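Local coordinates for metallo-beta-lactamase family protein (Staphylococcus aureus, PDB 3R2U) that probably acts as an iron-dependent hydrolase or oxygenase of the metallo-beta-lactamase superfamily, and carries a rhodanese-like domain in the same chain, at residues D32-Q37 / T352-L357; G222-K227 / F325-G330; P267-Q272 / L333-E338. All blocks are in the same frame, centred on the assembly; numbering follows the deposited sequence. Where two conformers were deposited one is given.

Interaction 1: D32-Q37 / T352-L357; sequences DKHLSQ and THTLQL
The imidazole of His34 meets Thr354 obliquely, with ND1 lying 3.7 Å from Thr354 OG1. One face of the ring carries the aliphatic chain of Lys33, whose CG sits 3.9 Å above the plane and toward the rim; Tyr321 also stacks its ring on this histidine. The methyl group of Thr354 fills the angle where ring joins chain, CG2 lying 3.8 Å from His34 CB. The second flat group is the carboxylate of Asp32. Its OD1 turns back to the local chain and takes the amide of Leu35 on its anti side (N to OD1 2.7 Å, 161°), the donor standing 31° out of the carboxylate plane, in an Asx motif that a weak bond from His34 N supplements. Asp32 CG stands anti to its own nitrogen (chi1 -180°), which leaves OD2 facing the helix, 3.3 Å from Leu357 CD1. Beside this polar patch, Leu35 CD1 rests on Leu357 CB at 4.1 Å, the two side chains meeting nearly at right angles. The loop is the bulged turn, a G1 beta bulge, between strands 25-32 and 37-44. A single water donates to Asp32 OD2 at 2.7 Å and also bonds His34 ND1. The threonine hydroxyl, already bonded to Tyr321 OH and Lys350 O, reaches this water only at 3.3 Å. The hairpin and helix 345-356 are thus joined by leucine packing and one bridging water, without a direct polar bond.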
ATOM      1  N   ASP A  32       0.897  18.782   5.202  1.00 21.40           N
ATOM      2  CA  ASP A  32       2.065  17.903   5.264  1.00 22.83           C
ATOM      3  C   ASP A  32       2.586  17.958   6.690  1.00 23.09           C
ATOM      4  O   ASP A  32       2.994  19.009   7.175  1.00 24.30           O
ATOM      5  CB  ASP A  32       3.153  18.300   4.297  1.00 22.15           C
ATOM      6  CG  ASP A  32       4.347  17.357   4.386  1.00 24.51           C
ATOM      7  OD1 ASP A  32       5.049  17.350   5.431  1.00 24.50           O
ATOM      8  OD2 ASP A  32       4.561  16.606   3.429  1.00 23.69           O
ATOM      9  N   LYS A  33       2.568  16.832   7.372  1.00 26.34           N
ATOM     10  CA  LYS A  33       3.011  16.799   8.768  1.00 28.07           C
ATOM     11  C   LYS A  33       4.503  17.149   8.961  1.00 26.97           C
ATOM     12  O   LYS A  33       4.884  17.757   9.974  1.00 27.61           O
ATOM     13  CB  LYS A  33       2.714  15.433   9.364  1.00 30.20           C
ATOM     14  CG  LYS A  33       3.560  14.302   8.745  1.00 38.23           C
ATOM     15  CD  LYS A  33       3.348  12.977   9.459  1.00 44.90           C
ATOM     16  CE  LYS A  33       4.316  11.921   8.946  1.00 48.45           C
ATOM     17  NZ  LYS A  33       4.181  10.649   9.686  1.00 52.44           N
ATOM     18  N   HIS A  34       5.358  16.789   8.005  1.00 25.75           N
ATOM     19  CA  HIS A  34       6.803  17.072   8.149  1.00 23.48           C
ATOM     20  C   HIS A  34       7.115  18.539   7.948  1.00 22.26           C
ATOM     21  O   HIS A  34       7.959  19.126   8.651  1.00 22.18           O
ATOM     22  CB  HIS A  34       7.613  16.245   7.176  1.00 24.10           C
ATOM     23  CG  HIS A  34       7.530  14.783   7.432  1.00 25.32           C
ATOM     24  ND1 HIS A  34       6.838  13.923   6.610  1.00 23.13           N
ATOM     25  CD2 HIS A  34       8.023  14.029   8.445  1.00 24.77           C
ATOM     26  CE1 HIS A  34       6.950  12.696   7.079  1.00 25.61           C
ATOM     27  NE2 HIS A  34       7.657  12.735   8.195  1.00 24.73           N
ATOM     28  N   LEU A  35       6.407  19.137   7.001  1.00 21.78           N
ATOM     29  CA  LEU A  35       6.570  20.544   6.688  1.00 21.15           C
ATOM     30  C   LEU A  35       5.751  21.455   7.606  1.00 20.53           C
ATOM     31  O   LEU A  35       6.036  22.639   7.676  1.00 21.30           O
ATOM     32  CB  LEU A  35       6.117  20.806   5.241  1.00 20.40           C
ATOM     33  CG  LEU A  35       6.773  20.000   4.124  1.00 22.21           C
ATOM     34  CD1 LEU A  35       6.126  20.341   2.764  1.00 19.10           C
ATOM     35  CD2 LEU A  35       8.274  20.239   4.100  1.00 22.94           C
ATOM     36  N   SER A  36       4.735  20.903   8.284  1.00 21.67           N
ATOM     37  CA  SER A  36       3.774  21.688   9.092  1.00 21.32           C
ATOM     38  C   SER A  36       3.130  22.731   8.185  1.00 21.15           C
ATOM     39  O   SER A  36       2.852  23.871   8.596  1.00 21.30           O
ATOM     40  CB  SER A  36       4.439  22.385  10.269  1.00 23.21           C
ATOM     41  OG  SER A  36       4.920  21.465  11.224  1.00 24.67           O
ATOM     42  N   GLN A  37       2.853  22.310   6.955  1.00 20.70           N
ATOM     43  CA  GLN A  37       2.395  23.204   5.902  1.00 18.82           C
ATOM     44  C   GLN A  37       1.029  22.849   5.371  1.00 18.00           C
ATOM     45  O   GLN A  37       0.735  21.679   5.123  1.00 16.40           O
ATOM     46  CB  GLN A  37       3.448  23.168   4.788  1.00 18.65           C
ATOM     47  CG  GLN A  37       3.283  24.194   3.659  1.00 19.93           C
ATOM     48  CD  GLN A  37       2.435  23.725   2.504  1.00 19.19           C
ATOM     49  OE1 GLN A  37       2.266  22.523   2.285  1.00 22.81           O
ATOM     50  NE2 GLN A  37       1.904  24.677   1.740  1.00 18.43           N
ATOM     51  N   THR A 352      13.523  10.101   1.345  1.00 17.68           N
ATOM     52  CA  THR A 352      13.966  10.714   0.089  1.00 16.58           C
ATOM     53  C   THR A 352      12.881  11.629  -0.467  1.00 16.59           C
ATOM     54  O   THR A 352      13.142  12.765  -0.852  1.00 16.71           O
ATOM     55  CB  THR A 352      14.326   9.614  -0.947  1.00 18.29           C
ATOM     56  OG1 THR A 352      15.484   8.881  -0.491  1.00 19.93           O
ATOM     57  CG2 THR A 352      14.611  10.207  -2.303  1.00 13.06           C
ATOM     58  N   HIS A 353      11.655  11.133  -0.489  1.00 17.76           N
ATOM     59  CA  HIS A 353      10.509  11.923  -0.958  1.00 17.47           C
ATOM     60  C   HIS A 353      10.303  13.179  -0.083  1.00 16.43           C
ATOM     61  O   HIS A 353      10.121  14.278  -0.600  1.00 15.08           O
ATOM     62  CB  HIS A 353       9.250  11.052  -0.993  1.00 18.60           C
ATOM     63  CG  HIS A 353       8.014  11.819  -1.288  1.00 19.74           C
ATOM     64  ND1 HIS A 353       7.674  12.204  -2.562  1.00 24.77           N
ATOM     65  CD2 HIS A 353       7.073  12.344  -0.468  1.00 23.58           C
ATOM     66  CE1 HIS A 353       6.552  12.902  -2.518  1.00 25.88           C
ATOM     67  NE2 HIS A 353       6.169  13.006  -1.260  1.00 23.79           N
ATOM     68  N   THR A 354      10.351  13.021   1.241  1.00 16.53           N
ATOM     69  CA  THR A 354      10.200  14.164   2.144  1.00 16.80           C
ATOM     70  C   THR A 354      11.274  15.223   1.869  1.00 16.02           C
ATOM     71  O   THR A 354      10.976  16.407   1.826  1.00 18.00           O
ATOM     72  CB  THR A 354      10.159  13.714   3.618  1.00 18.29           C
ATOM     73  OG1 THR A 354       9.054  12.824   3.792  1.00 22.75           O
ATOM     74  CG2 THR A 354       9.971  14.907   4.575  1.00 19.13           C
ATOM     75  N   LEU A 355      12.512  14.800   1.623  1.00 15.47           N
ATOM     76  CA  LEU A 355      13.580  15.748   1.307  1.00 15.28           C
ATOM     77  C   LEU A 355      13.316  16.508   0.010  1.00 14.50           C
ATOM     78  O   LEU A 355      13.685  17.686  -0.110  1.00 12.58           O
ATOM     79  CB  LEU A 355      14.937  15.066   1.293  1.00 13.65           C
ATOM     80  CG  LEU A 355      15.404  14.666   2.705  1.00 17.37           C
ATOM     81  CD1 LEU A 355      16.689  13.823   2.643  1.00 13.37           C
ATOM     82  CD2 LEU A 355      15.617  15.897   3.593  1.00 16.82           C
ATOM     83  N   GLN A 356      12.685  15.849  -0.962  1.00 14.66           N
ATOM     84  CA  GLN A 356      12.339  16.541  -2.194  1.00 15.83           C
ATOM     85  C   GLN A 356      11.308  17.645  -1.893  1.00 16.19           C
ATOM     86  O   GLN A 356      11.217  18.636  -2.619  1.00 17.69           O
ATOM     87  CB  GLN A 356      11.799  15.597  -3.254  1.00 15.22           C
ATOM     88  CG  GLN A 356      12.775  14.504  -3.674  1.00 15.54           C
ATOM     89  CD  GLN A 356      12.317  13.800  -4.930  1.00 15.69           C
ATOM     90  OE1 GLN A 356      11.700  12.754  -4.868  1.00 16.43           O
ATOM     91  NE2 GLN A 356      12.569  14.409  -6.067  1.00 12.32           N
ATOM     92  N   LEU A 357      10.538  17.480  -0.827  1.00 15.39           N
ATOM     93  CA  LEU A 357       9.575  18.497  -0.467  1.00 15.80           C
ATOM     94  C   LEU A 357      10.260  19.768   0.070  1.00 15.75           C
ATOM     95  O   LEU A 357       9.641  20.826   0.130  1.00 16.40           O
ATOM     96  CB  LEU A 357       8.503  17.962   0.477  1.00 14.06           C
ATOM     97  CG  LEU A 357       7.704  16.791  -0.109  1.00 18.39           C
ATOM     98  CD1 LEU A 357       6.539  16.456   0.792  1.00 18.88           C
ATOM     99  CD2 LEU A 357       7.214  17.065  -1.547  1.00 18.26           C
TER
HETATM  100  O   HOH W   1       6.326  14.584   4.005  1.00 27.43           O

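Interaction 2: G222-K227 / F325-G330; sequences GSPCGK and FINQIG
Asn327 carries the whole contact from helix 325-329 to Gly222, Ser223 and Pro224. The helix opens with Phe325 and Ile326, which pack on Thr354 of helix 345-356. Asn327 itself points at the loop. Its ND2 donates to Gly222 O (2.7 Å, 143°), with the acceptor close to the amide plane. The same nitrogen also bonds OD1 of Asn324, just before the helix, so two partners fix the rotation of the amide. Pro224 CD, in a poorly ordered residue, lies over one amide face, 3.3 Å from Asn327 ND2. Ser223 OG only grazes Asn327 OD1, at 3.9 Å. Further on, Ile329 turns inward to Leu355. On the loop side Gly222, whose carbonyl O is the acceptor, adopts phi 126°, a conformation in which a side chain would collide with the preceding carbonyl oxygen. Ser223 O receives the amide of Gly226, closing a tight turn. Through the amide-to-carbonyl bond the loop between strands 214-217 and 235-236 of the metallo-beta-lactamase fold, with the side chain of Ser223 about 10 Å from the iron, meets a helix of the neighbouring four-stranded parallel-sheet domain, consistent with a rhodanese-like fold.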
ATOM      1  N   GLY A 222       3.574  21.949  14.644  1.00 44.48           N
ATOM      2  CA  GLY A 222       4.617  21.002  14.264  1.00 48.05           C
ATOM      3  C   GLY A 222       6.017  21.577  14.139  1.00 51.16           C
ATOM      4  O   GLY A 222       6.996  20.831  14.206  1.00 53.57           O
ATOM      5  N   SER A 223       6.126  22.888  13.951  1.00 53.17           N
ATOM      6  CA  SER A 223       7.433  23.523  13.803  1.00 56.24           C
ATOM      7  C   SER A 223       7.819  24.372  15.020  1.00 58.67           C
ATOM      8  O   SER A 223       7.035  25.233  15.446  1.00 56.67           O
ATOM      9  CB  SER A 223       7.456  24.415  12.559  1.00 55.50           C
ATOM     10  OG  SER A 223       8.742  24.986  12.361  1.00 56.21           O
ATOM     11  N   PRO A 224       9.024  24.119  15.590  1.00 62.32           N
ATOM     12  CA  PRO A 224       9.580  24.923  16.690  1.00 64.50           C
ATOM     13  C   PRO A 224       9.581  26.428  16.359  1.00 65.12           C
ATOM     14  O   PRO A 224       9.562  27.269  17.275  1.00 65.94           O
ATOM     15  CB  PRO A 224      11.017  24.405  16.811  1.00 66.12           C
ATOM     16  CG  PRO A 224      10.950  22.984  16.355  1.00 65.94           C
ATOM     17  CD  PRO A 224       9.817  22.891  15.357  1.00 63.74           C
ATOM     18  N   CYS A 225       9.605  26.751  15.057  1.00 64.98           N
ATOM     19  CA  CYS A 225       9.556  28.144  14.586  1.00 65.28           C
ATOM     20  C   CYS A 225       8.133  28.732  14.614  1.00 64.02           C
ATOM     21  O   CYS A 225       7.893  29.829  14.102  1.00 63.77           O
ATOM     22  CB  CYS A 225      10.149  28.255  13.177  1.00 65.30           C
ATOM     23  SG  CYS A 225      11.904  27.851  13.121  1.00 69.07           S
ATOM     24  N   GLY A 226       7.198  27.993  15.209  1.00 63.37           N
ATOM     25  CA  GLY A 226       5.815  28.431  15.362  1.00 61.15           C
ATOM     26  C   GLY A 226       5.197  27.579  16.456  1.00 60.84           C
ATOM     27  O   GLY A 226       4.275  26.786  16.195  1.00 59.64           O
ATOM     28  N   LYS A 227       5.713  27.712  17.679  0.60 61.25           N
ATOM     29  CA  LYS A 227       5.212  26.920  18.810  0.60 61.32           C
ATOM     30  C   LYS A 227       3.745  27.238  19.119  0.60 59.58           C
ATOM     31  O   LYS A 227       3.001  26.371  19.576  0.60 59.49           O
ATOM     32  CB  LYS A 227       6.072  27.140  20.066  0.60 62.97           C
ATOM     33  CG  LYS A 227       7.537  26.745  19.905  0.60 64.00           C
ATOM     34  CD  LYS A 227       8.321  26.934  21.199  0.60 64.88           C
ATOM     35  CE  LYS A 227       9.815  26.705  20.985  0.60 65.82           C
ATOM     36  NZ  LYS A 227      10.405  27.691  20.022  0.60 63.10           N
ATOM     37  N   PHE A 325      11.440  15.118  11.478  1.00 23.37           N
ATOM     38  CA  PHE A 325      12.500  14.877  10.503  1.00 20.99           C
ATOM     39  C   PHE A 325      13.033  16.138   9.816  1.00 20.97           C
ATOM     40  O   PHE A 325      14.258  16.385   9.789  1.00 19.61           O
ATOM     41  CB  PHE A 325      11.984  13.895   9.443  1.00 20.52           C
ATOM     42  CG  PHE A 325      12.970  13.589   8.393  1.00 19.67           C
ATOM     43  CD1 PHE A 325      14.131  12.905   8.702  1.00 20.28           C
ATOM     44  CD2 PHE A 325      12.747  13.965   7.082  1.00 18.46           C
ATOM     45  CE1 PHE A 325      15.056  12.622   7.717  1.00 21.41           C
ATOM     46  CE2 PHE A 325      13.654  13.672   6.113  1.00 18.70           C
ATOM     47  CZ  PHE A 325      14.810  13.010   6.416  1.00 19.40           C
ATOM     48  N   ILE A 326      12.132  16.939   9.257  1.00 20.93           N
ATOM     49  CA  ILE A 326      12.561  18.148   8.552  1.00 20.71           C
ATOM     50  C   ILE A 326      13.062  19.189   9.523  1.00 22.78           C
ATOM     51  O   ILE A 326      14.081  19.804   9.271  1.00 23.85           O
ATOM     52  CB  ILE A 326      11.458  18.738   7.628  1.00 21.51           C
ATOM     53  CG1 ILE A 326      11.243  17.814   6.416  1.00 19.33           C
ATOM     54  CG2 ILE A 326      11.825  20.195   7.162  1.00 18.13           C
ATOM     55  CD1 ILE A 326      12.485  17.549   5.564  1.00 17.65           C
ATOM     56  N   ASN A 327      12.341  19.387  10.624  1.00 24.66           N
ATOM     57  CA  ASN A 327      12.749  20.332  11.668  1.00 26.44           C
ATOM     58  C   ASN A 327      14.202  20.090  12.116  1.00 27.24           C
ATOM     59  O   ASN A 327      14.947  21.029  12.386  1.00 28.66           O
ATOM     60  CB  ASN A 327      11.828  20.203  12.895  1.00 26.81           C
ATOM     61  CG  ASN A 327      10.380  20.637  12.612  1.00 31.45           C
ATOM     62  OD1 ASN A 327      10.113  21.387  11.671  1.00 34.64           O
ATOM     63  ND2 ASN A 327       9.449  20.173  13.443  1.00 31.50           N
ATOM     64  N   GLN A 328      14.596  18.820  12.203  1.00 26.82           N
ATOM     65  CA  GLN A 328      15.945  18.475  12.635  1.00 27.36           C
ATOM     66  C   GLN A 328      16.967  18.461  11.517  1.00 24.33           C
ATOM     67  O   GLN A 328      18.076  18.943  11.701  1.00 23.76           O
ATOM     68  CB  GLN A 328      15.946  17.106  13.337  1.00 28.45           C
ATOM     69  CG  GLN A 328      15.290  17.146  14.693  1.00 34.74           C
ATOM     70  CD  GLN A 328      16.200  17.762  15.741  1.00 43.19           C
ATOM     71  OE1 GLN A 328      15.882  18.800  16.327  1.00 49.67           O
ATOM     72  NE2 GLN A 328      17.368  17.150  15.945  1.00 44.63           N
ATOM     73  N   ILE A 329      16.598  17.934  10.353  1.00 23.49           N
ATOM     74  CA  ILE A 329      17.564  17.784   9.272  1.00 21.97           C
ATOM     75  C   ILE A 329      17.964  19.125   8.663  1.00 23.64           C
ATOM     76  O   ILE A 329      19.047  19.244   8.100  1.00 22.42           O
ATOM     77  CB  ILE A 329      17.119  16.769   8.196  1.00 21.78           C
ATOM     78  CG1 ILE A 329      18.358  16.136   7.531  1.00 21.85           C
ATOM     79  CG2 ILE A 329      16.166  17.402   7.179  1.00 16.27           C
ATOM     80  CD1 ILE A 329      18.018  14.962   6.606  1.00 18.85           C
ATOM     81  N   GLY A 330      17.097  20.126   8.810  1.00 24.60           N
ATOM     82  CA  GLY A 330      17.360  21.454   8.288  1.00 25.44           C
ATOM     83  C   GLY A 330      18.639  22.056   8.818  1.00 25.47           C
ATOM     84  O   GLY A 330      19.292  22.852   8.136  1.00 25.88           O
TER

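Interaction 3: P267-Q272 / L333-E338; sequences PHHFAQ and LNYDQE
The phenol of Tyr335 lies against His269 and Gln272 of helix 269-279, and packing over its face makes up most of the contact. Gln272 CG sits over the middle of the ring in a CH-pi contact, 3.5 Å from the centroid and 13° off the normal. Gln272 leaves the helix with CG anti to its nitrogen and then bends at chi2 (70°), which sets the CG methylene over the ring and runs the amide back along the tyrosine toward its root. Gln272 NE2 accordingly ends 3.8 Å from Tyr335 CB, the amide and ring planes 32° apart. A second, edgewise contact comes from His269: its CB lies near the plane of the phenol, 3.6 Å from Tyr335 OH, and the hydroxyl lies off the edge of the imidazole, near its plane. One face of that imidazole is backed by Phe270 CD1. Met273 and Ile276, further along the same helix, add to the packing on Tyr335.

The polar interactions belong to the loop. Asn334 O accepts from Gln337 N at 3.1 Å, closing a type I turn, and Asn334 OD1 accepts from Asp336 N at 3.0 Å in an Asx turn. Both bonds fix the turn in which Tyr335 stands. Its hydroxyl is taken by the carbonyl of Ile358. The tyrosine is thus held at both ends, by the turn at its root and by Ile358 at its tip, while segment 267-272 supplies a grip made of methylene and CH-pi packing, with no polar bond to the ring.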
ATOM      1  N   PRO A 267      16.290  27.320  11.290  1.00 37.03           N
ATOM      2  CA  PRO A 267      17.226  26.299  10.820  1.00 35.25           C
ATOM      3  C   PRO A 267      17.882  26.737   9.511  1.00 34.18           C
ATOM      4  O   PRO A 267      17.324  27.572   8.753  1.00 31.90           O
ATOM      5  CB  PRO A 267      16.351  25.057  10.623  1.00 35.04           C
ATOM      6  CG  PRO A 267      14.933  25.562  10.618  1.00 36.86           C
ATOM      7  CD  PRO A 267      14.894  26.851  11.335  1.00 36.92           C
ATOM      8  N   HIS A 268      19.044  26.166   9.237  1.00 32.52           N
ATOM      9  CA  HIS A 268      19.824  26.566   8.073  1.00 32.13           C
ATOM     10  C   HIS A 268      19.146  26.402   6.726  1.00 28.97           C
ATOM     11  O   HIS A 268      19.397  27.190   5.841  1.00 31.02           O
ATOM     12  CB  HIS A 268      21.199  25.867   8.061  1.00 33.10           C
ATOM     13  CG  HIS A 268      21.998  26.105   9.301  1.00 34.72           C
ATOM     14  ND1 HIS A 268      22.264  27.370   9.777  1.00 41.57           N
ATOM     15  CD2 HIS A 268      22.595  25.245  10.158  1.00 36.37           C
ATOM     16  CE1 HIS A 268      22.979  27.279  10.887  1.00 41.96           C
ATOM     17  NE2 HIS A 268      23.193  26.000  11.138  1.00 40.26           N
ATOM     18  N   HIS A 269      18.277  25.422   6.546  1.00 25.93           N
ATOM     19  CA  HIS A 269      17.675  25.265   5.217  1.00 25.45           C
ATOM     20  C   HIS A 269      16.745  26.423   4.810  1.00 26.06           C
ATOM     21  O   HIS A 269      16.490  26.608   3.618  1.00 26.30           O
ATOM     22  CB  HIS A 269      16.964  23.908   5.046  1.00 24.02           C
ATOM     23  CG  HIS A 269      15.687  23.781   5.811  1.00 22.74           C
ATOM     24  ND1 HIS A 269      15.628  23.882   7.185  1.00 25.08           N
ATOM     25  CD2 HIS A 269      14.429  23.493   5.397  1.00 26.10           C
ATOM     26  CE1 HIS A 269      14.380  23.687   7.581  1.00 30.77           C
ATOM     27  NE2 HIS A 269      13.631  23.444   6.516  1.00 28.30           N
ATOM     28  N   PHE A 270      16.243  27.193   5.773  1.00 25.30           N
ATOM     29  CA  PHE A 270      15.344  28.316   5.432  1.00 26.77           C
ATOM     30  C   PHE A 270      15.961  29.258   4.390  1.00 26.72           C
ATOM     31  O   PHE A 270      15.312  29.586   3.393  1.00 25.30           O
ATOM     32  CB  PHE A 270      14.896  29.086   6.683  1.00 26.70           C
ATOM     33  CG  PHE A 270      13.726  28.450   7.427  1.00 26.95           C
ATOM     34  CD1 PHE A 270      13.534  27.069   7.442  1.00 26.11           C
ATOM     35  CD2 PHE A 270      12.859  29.243   8.172  1.00 30.93           C
ATOM     36  CE1 PHE A 270      12.466  26.495   8.150  1.00 26.20           C
ATOM     37  CE2 PHE A 270      11.794  28.682   8.886  1.00 30.91           C
ATOM     38  CZ  PHE A 270      11.606  27.303   8.877  1.00 30.10           C
ATOM     39  N   ALA A 271      17.217  29.656   4.595  1.00 27.48           N
ATOM     40  CA  ALA A 271      17.876  30.569   3.671  1.00 28.21           C
ATOM     41  C   ALA A 271      17.937  29.981   2.269  1.00 27.78           C
ATOM     42  O   ALA A 271      17.758  30.686   1.274  1.00 28.34           O
ATOM     43  CB  ALA A 271      19.272  30.915   4.160  1.00 30.14           C
ATOM     44  N   GLN A 272      18.156  28.683   2.182  1.00 27.74           N
ATOM     45  CA  GLN A 272      18.275  28.024   0.880  1.00 26.88           C
ATOM     46  C   GLN A 272      16.933  27.925   0.202  1.00 24.54           C
ATOM     47  O   GLN A 272      16.853  28.036  -1.010  1.00 23.05           O
ATOM     48  CB  GLN A 272      18.871  26.620   1.052  1.00 27.62           C
ATOM     49  CG  GLN A 272      19.083  25.808  -0.257  1.00 30.15           C
ATOM     50  CD  GLN A 272      20.205  26.365  -1.121  1.00 34.98           C
ATOM     51  OE1 GLN A 272      20.967  27.231  -0.696  1.00 42.62           O
ATOM     52  NE2 GLN A 272      20.305  25.870  -2.334  1.00 38.39           N
ATOM     53  N   LEU A 333      21.412  19.525   6.669  1.00 21.91           N
ATOM     54  CA  LEU A 333      21.358  19.253   5.237  1.00 23.82           C
ATOM     55  C   LEU A 333      22.239  20.223   4.490  1.00 22.93           C
ATOM     56  O   LEU A 333      22.132  21.419   4.685  1.00 25.03           O
ATOM     57  CB  LEU A 333      19.911  19.350   4.703  1.00 23.39           C
ATOM     58  CG  LEU A 333      19.664  18.789   3.290  1.00 26.47           C
ATOM     59  CD1 LEU A 333      19.936  17.306   3.225  1.00 27.53           C
ATOM     60  CD2 LEU A 333      18.248  19.060   2.838  1.00 25.06           C
ATOM     61  N   ASN A 334      23.144  19.703   3.678  1.00 21.79           N
ATOM     62  CA  ASN A 334      23.980  20.549   2.838  1.00 21.45           C
ATOM     63  C   ASN A 334      23.493  20.366   1.375  1.00 21.58           C
ATOM     64  O   ASN A 334      23.706  19.303   0.758  1.00 18.54           O
ATOM     65  CB  ASN A 334      25.445  20.168   3.011  1.00 22.24           C
ATOM     66  CG  ASN A 334      26.377  21.110   2.304  1.00 22.91           C
ATOM     67  OD1 ASN A 334      26.022  21.731   1.301  1.00 21.78           O
ATOM     68  ND2 ASN A 334      27.585  21.220   2.820  1.00 23.53           N
ATOM     69  N   TYR A 335      22.819  21.395   0.834  1.00 20.16           N
ATOM     70  CA  TYR A 335      22.263  21.322  -0.519  1.00 19.87           C
ATOM     71  C   TYR A 335      23.294  21.187  -1.625  1.00 20.51           C
ATOM     72  O   TYR A 335      22.954  20.807  -2.737  1.00 22.11           O
ATOM     73  CB  TYR A 335      21.369  22.541  -0.811  1.00 19.63           C
ATOM     74  CG  TYR A 335      20.027  22.490  -0.123  1.00 21.45           C
ATOM     75  CD1 TYR A 335      19.909  22.782   1.229  1.00 22.12           C
ATOM     76  CD2 TYR A 335      18.869  22.158  -0.826  1.00 20.69           C
ATOM     77  CE1 TYR A 335      18.696  22.748   1.855  1.00 22.55           C
ATOM     78  CE2 TYR A 335      17.638  22.145  -0.200  1.00 18.80           C
ATOM     79  CZ  TYR A 335      17.566  22.433   1.147  1.00 22.70           C
ATOM     80  OH  TYR A 335      16.375  22.406   1.822  1.00 26.04           O
ATOM     81  N   ASP A 336      24.542  21.487  -1.319  1.00 21.50           N
ATOM     82  CA  ASP A 336      25.620  21.434  -2.296  1.00 21.82           C
ATOM     83  C   ASP A 336      26.300  20.071  -2.352  1.00 22.94           C
ATOM     84  O   ASP A 336      27.273  19.896  -3.104  1.00 24.12           O
ATOM     85  CB  ASP A 336      26.669  22.506  -1.961  1.00 23.02           C
ATOM     86  CG  ASP A 336      26.073  23.924  -1.898  1.00 25.57           C
ATOM     87  OD1 ASP A 336      25.138  24.211  -2.644  1.00 31.87           O
ATOM     88  OD2 ASP A 336      26.560  24.764  -1.123  1.00 33.49           O
ATOM     89  N   GLN A 337      25.847  19.116  -1.538  1.00 20.78           N
ATOM     90  CA  GLN A 337      26.472  17.793  -1.546  1.00 20.89           C
ATOM     91  C   GLN A 337      25.462  16.679  -1.730  1.00 19.78           C
ATOM     92  O   GLN A 337      24.298  16.809  -1.367  1.00 19.74           O
ATOM     93  CB  GLN A 337      27.205  17.533  -0.222  1.00 20.66           C
ATOM     94  CG  GLN A 337      28.280  18.543   0.121  1.00 22.53           C
ATOM     95  CD  GLN A 337      29.068  18.183   1.379  1.00 23.24           C
ATOM     96  OE1 GLN A 337      29.057  17.031   1.844  1.00 21.10           O
ATOM     97  NE2 GLN A 337      29.798  19.163   1.907  1.00 18.97           N
ATOM     98  N   GLU A 338      25.935  15.587  -2.290  1.00 18.94           N
ATOM     99  CA  GLU A 338      25.157  14.366  -2.385  1.00 20.71           C
ATOM    100  C   GLU A 338      25.262  13.697  -1.012  1.00 19.74           C
ATOM    101  O   GLU A 338      26.317  13.711  -0.378  1.00 19.88           O
ATOM    102  CB  GLU A 338      25.710  13.439  -3.465  1.00 22.00           C
ATOM    103  CG  GLU A 338      25.791  14.078  -4.855  1.00 29.62           C
ATOM    104  CD  GLU A 338      26.231  13.073  -5.938  1.00 38.90           C
ATOM    105  OE1 GLU A 338      27.187  13.379  -6.685  1.00 47.19           O
ATOM    106  OE2 GLU A 338      25.637  11.974  -6.029  1.00 39.50           O
TER

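The three contacts are consistent with a continuous seam between the metallo-beta-lactamase part of the chain and the parallel-sheet domain. Segment 325-330 ties it together: Ile326 CB packs on His34 O at 3.7 Å, linking it to interaction 1, while Gly330 CA touches His269 ND1 at 3.2 Å, linking it to interaction 3. Ser36 OG meets Gly222 CA at 3.1 Å, and Cys225 SG meets Pro267 CD at 3.6 Å. Centres are 11 Å apart for interactions 1 and 2, and 14 Å for the other pairs. The side chains of Leu35, Ser223 and His269, one from each contact, all lie within about 10 to 11 Å of the iron held by His80, His143 and Asp169.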